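Local coordinates for queuine lyase ([Clostridium] spiroforme DSM 1552, PDB 6P78), which probably cleaves queuine as a radical S-adenosylmethionine C-N lyase, using a [4Fe-4S] cluster, at residues Glu65-Asn70 and Pro96-Glu101. Residues are numbered along the deposited sequence; the frame is centred on the assembly and turned at random.
Sequences ENQKIN and PDETIE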
ATOM      1  N   GLU A  65     -14.742  13.159 -12.833  1.00 49.38           N
ATOM      2  CA  GLU A  65     -15.207  11.799 -13.068  1.00 48.81           C
ATOM      3  C   GLU A  65     -14.701  10.847 -11.986  1.00 45.36           C
ATOM      4  O   GLU A  65     -15.429   9.947 -11.556  1.00 46.63           O
ATOM      5  CB  GLU A  65     -14.764  11.327 -14.451  1.00 56.51           C
ATOM      6  CG  GLU A  65     -15.453  10.055 -14.914  1.00 64.22           C
ATOM      7  CD  GLU A  65     -16.972  10.206 -15.056  1.00 74.59           C
ATOM      8  OE1 GLU A  65     -17.692   9.250 -14.691  1.00 76.46           O
ATOM      9  OE2 GLU A  65     -17.450  11.262 -15.537  1.00 77.54           O
ATOM     10  N   ASN A  66     -13.451  11.018 -11.540  1.00 43.42           N
ATOM     11  CA  ASN A  66     -12.980  10.208 -10.422  1.00 40.25           C
ATOM     12  C   ASN A  66     -13.873  10.393  -9.201  1.00 39.52           C
ATOM     13  O   ASN A  66     -14.204   9.423  -8.505  1.00 37.70           O
ATOM     14  CB  ASN A  66     -11.535  10.565 -10.077  1.00 38.85           C
ATOM     15  CG  ASN A  66     -10.567  10.148 -11.143  1.00 39.38           C
ATOM     16  OD1 ASN A  66     -10.865   9.289 -11.970  1.00 40.09           O
ATOM     17  ND2 ASN A  66      -9.376  10.735 -11.115  1.00 39.31           N
ATOM     18  N   GLN A  67     -14.296  11.626  -8.938  1.00 41.17           N
ATOM     19  CA  GLN A  67     -15.086  11.874  -7.744  1.00 46.17           C
ATOM     20  C   GLN A  67     -16.431  11.163  -7.830  1.00 44.53           C
ATOM     21  O   GLN A  67     -16.901  10.586  -6.840  1.00 40.47           O
ATOM     22  CB  GLN A  67     -15.277  13.378  -7.544  1.00 55.39           C
ATOM     23  CG  GLN A  67     -15.771  13.739  -6.153  1.00 60.31           C
ATOM     24  CD  GLN A  67     -17.264  13.952  -6.082  1.00 70.82           C
ATOM     25  OE1 GLN A  67     -17.976  13.229  -5.376  1.00 80.53           O
ATOM     26  NE2 GLN A  67     -17.748  14.965  -6.788  1.00 67.92           N
ATOM     27  N   LYS A  68     -17.041  11.170  -9.018  1.00 44.36           N
ATOM     28  CA  LYS A  68     -18.338  10.519  -9.209  1.00 45.91           C
ATOM     29  C   LYS A  68     -18.226   9.014  -8.988  1.00 43.65           C
ATOM     30  O   LYS A  68     -19.065   8.407  -8.308  1.00 43.40           O
ATOM     31  CB  LYS A  68     -18.855  10.829 -10.615  1.00 49.27           C
ATOM     32  CG  LYS A  68     -20.346  10.749 -10.789  1.00 68.07           C
ATOM     33  CD  LYS A  68     -20.721  10.780 -12.270  1.00 73.73           C
ATOM     34  CE  LYS A  68     -22.037  10.051 -12.530  1.00 76.28           C
ATOM     35  NZ  LYS A  68     -21.849   8.590 -12.760  1.00 78.75           N
ATOM     36  N   ILE A  69     -17.188   8.400  -9.574  1.00 42.22           N
ATOM     37  CA  ILE A  69     -16.894   6.983  -9.361  1.00 39.98           C
ATOM     38  C   ILE A  69     -16.627   6.710  -7.884  1.00 37.80           C
ATOM     39  O   ILE A  69     -17.152   5.753  -7.301  1.00 35.79           O
ATOM     40  CB  ILE A  69     -15.688   6.559 -10.225  1.00 39.33           C
ATOM     41  CG1 ILE A  69     -16.035   6.554 -11.713  1.00 47.94           C
ATOM     42  CG2 ILE A  69     -15.139   5.191  -9.792  1.00 40.13           C
ATOM     43  CD1 ILE A  69     -16.791   5.320 -12.172  1.00 54.52           C
ATOM     44  N   ASN A  70     -15.782   7.536  -7.261  1.00 35.65           N
ATOM     45  CA  ASN A  70     -15.423   7.309  -5.865  1.00 32.90           C
ATOM     46  C   ASN A  70     -16.630   7.437  -4.949  1.00 33.53           C
ATOM     47  O   ASN A  70     -16.736   6.712  -3.950  1.00 31.60           O
ATOM     48  CB  ASN A  70     -14.342   8.288  -5.442  1.00 32.19           C
ATOM     49  CG  ASN A  70     -13.020   7.984  -6.095  1.00 31.24           C
ATOM     50  OD1 ASN A  70     -12.836   6.901  -6.654  1.00 30.55           O
ATOM     51  ND2 ASN A  70     -12.097   8.937  -6.036  1.00 31.50           N
ATOM     52  N   PRO A  96      -9.232  13.124  -5.553  1.00 27.49           N
ATOM     53  CA  PRO A  96      -9.934  14.402  -5.683  1.00 30.44           C
ATOM     54  C   PRO A  96     -10.086  15.048  -4.312  1.00 28.33           C
ATOM     55  O   PRO A  96     -10.215  14.366  -3.290  1.00 30.66           O
ATOM     56  CB  PRO A  96     -11.299  14.008  -6.270  1.00 30.70           C
ATOM     57  CG  PRO A  96     -11.060  12.693  -6.956  1.00 30.40           C
ATOM     58  CD  PRO A  96      -9.924  12.012  -6.225  1.00 27.71           C
ATOM     59  N   ASP A  97     -10.060  16.383  -4.290  1.00 43.15           N
ATOM     60  CA  ASP A  97     -10.248  17.062  -3.016  1.00 44.42           C
ATOM     61  C   ASP A  97     -11.595  16.708  -2.402  1.00 43.02           C
ATOM     62  O   ASP A  97     -11.693  16.548  -1.183  1.00 42.80           O
ATOM     63  CB  ASP A  97     -10.114  18.574  -3.194  1.00 48.88           C
ATOM     64  CG  ASP A  97      -8.666  19.007  -3.421  1.00 77.78           C
ATOM     65  OD1 ASP A  97      -7.890  19.083  -2.437  1.00 76.98           O
ATOM     66  OD2 ASP A  97      -8.303  19.274  -4.588  1.00 80.09           O
ATOM     67  N   GLU A  98     -12.624  16.524  -3.237  1.00 42.85           N
ATOM     68  CA  GLU A  98     -13.950  16.182  -2.731  1.00 42.19           C
ATOM     69  C   GLU A  98     -13.981  14.763  -2.181  1.00 42.97           C
ATOM     70  O   GLU A  98     -14.719  14.489  -1.228  1.00 38.38           O
ATOM     71  CB  GLU A  98     -15.008  16.347  -3.832  1.00 43.55           C
ATOM     72  CG  GLU A  98     -15.114  17.752  -4.427  1.00 67.85           C
ATOM     73  CD  GLU A  98     -13.955  18.107  -5.367  1.00 78.86           C
ATOM     74  OE1 GLU A  98     -13.625  19.314  -5.468  1.00 82.12           O
ATOM     75  OE2 GLU A  98     -13.361  17.189  -5.986  1.00 75.09           O
ATOM     76  N   THR A  99     -13.189  13.847  -2.756  1.00 36.11           N
ATOM     77  CA  THR A  99     -13.117  12.503  -2.203  1.00 32.96           C
ATOM     78  C   THR A  99     -12.455  12.533  -0.838  1.00 37.64           C
ATOM     79  O   THR A  99     -12.939  11.900   0.104  1.00 34.17           O
ATOM     80  CB  THR A  99     -12.355  11.564  -3.150  1.00 33.58           C
ATOM     81  OG1 THR A  99     -13.032  11.495  -4.417  1.00 32.74           O
ATOM     82  CG2 THR A  99     -12.252  10.166  -2.551  1.00 35.09           C
ATOM     83  N   ILE A 100     -11.345  13.269  -0.715  1.00 34.12           N
ATOM     84  CA  ILE A 100     -10.654  13.362   0.567  1.00 34.17           C
ATOM     85  C   ILE A 100     -11.563  13.963   1.633  1.00 36.56           C
ATOM     86  O   ILE A 100     -11.648  13.448   2.757  1.00 34.49           O
ATOM     87  CB  ILE A 100      -9.352  14.168   0.411  1.00 36.49           C
ATOM     88  CG1 ILE A 100      -8.364  13.382  -0.452  1.00 35.43           C
ATOM     89  CG2 ILE A 100      -8.760  14.452   1.777  1.00 37.92           C
ATOM     90  CD1 ILE A 100      -7.112  14.170  -0.830  1.00 38.36           C
ATOM     91  N   GLU A 101     -12.273  15.043   1.304  1.00 38.10           N
ATOM     92  CA  GLU A 101     -13.136  15.633   2.325  1.00 41.84           C
ATOM     93  C   GLU A 101     -14.314  14.726   2.671  1.00 41.13           C
ATOM     94  O   GLU A 101     -14.780  14.736   3.816  1.00 40.47           O
ATOM     95  CB  GLU A 101     -13.609  17.014   1.900  1.00 53.29           C
ATOM     96  CG  GLU A 101     -12.464  17.912   1.451  1.00 66.56           C
ATOM     97  CD  GLU A 101     -12.012  18.886   2.536  1.00 78.05           C
ATOM     98  OE1 GLU A 101     -12.116  18.519   3.734  1.00 76.38           O
ATOM     99  OE2 GLU A 101     -11.564  20.010   2.185  1.00 83.04           O
TER
HETATM  100  O   HOH W   1     -15.693  11.114  -4.238  1.00 33.79           O
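The carboxamide of N70 reaches across to the hydroxyl of T99: ND2 donates to OG1 at 3.2 Å, with an N-H...O angle of 170° and the oxygen almost in the amide plane. The side chains cross at about a right angle, and the T99 methyl CG2 packs against the same amide, 3.7 Å from N70 ND2. A water extends the link, lying 2.7 Å from T99 OG1 and donating to the carbonyl oxygen of Q67, so the hydroxyl is bonded directly to N70 and, through the water, to the backbone of helix 63-74. Q67 sends CG out anti to its backbone N (chi1 -165°), which brings that methylene to 3.6 Å from E98 CB near the exposed margin. P96, the N-cap of helix 97-109, fits its ring against the other helix, with CG 3.8 Å from N66 CB and CD against N70 ND2.

The carboxamides of N66 and N70 also bond outside the contact. N70 OD1 accepts from the backbone N of K41, which helps fix the rotation of the amide, while N66 ND2 turns to Q63 OE1 and the carbonyl of D60. L40 touches both N70 and T99.

The contact packs the helices of two successive beta-alpha-beta crossovers of the radical SAM core side by side, their short segments inclined by 30° with axes 9.3 Å apart. The side chain of N70 is about 11 Å from bound queuine, too far to touch it. With one N-H of N70 given to T99 and its OD1 taken by K41 N, the buried amide ties both helix 97-109 and the loop that follows strand 35-39 to helix 63-74.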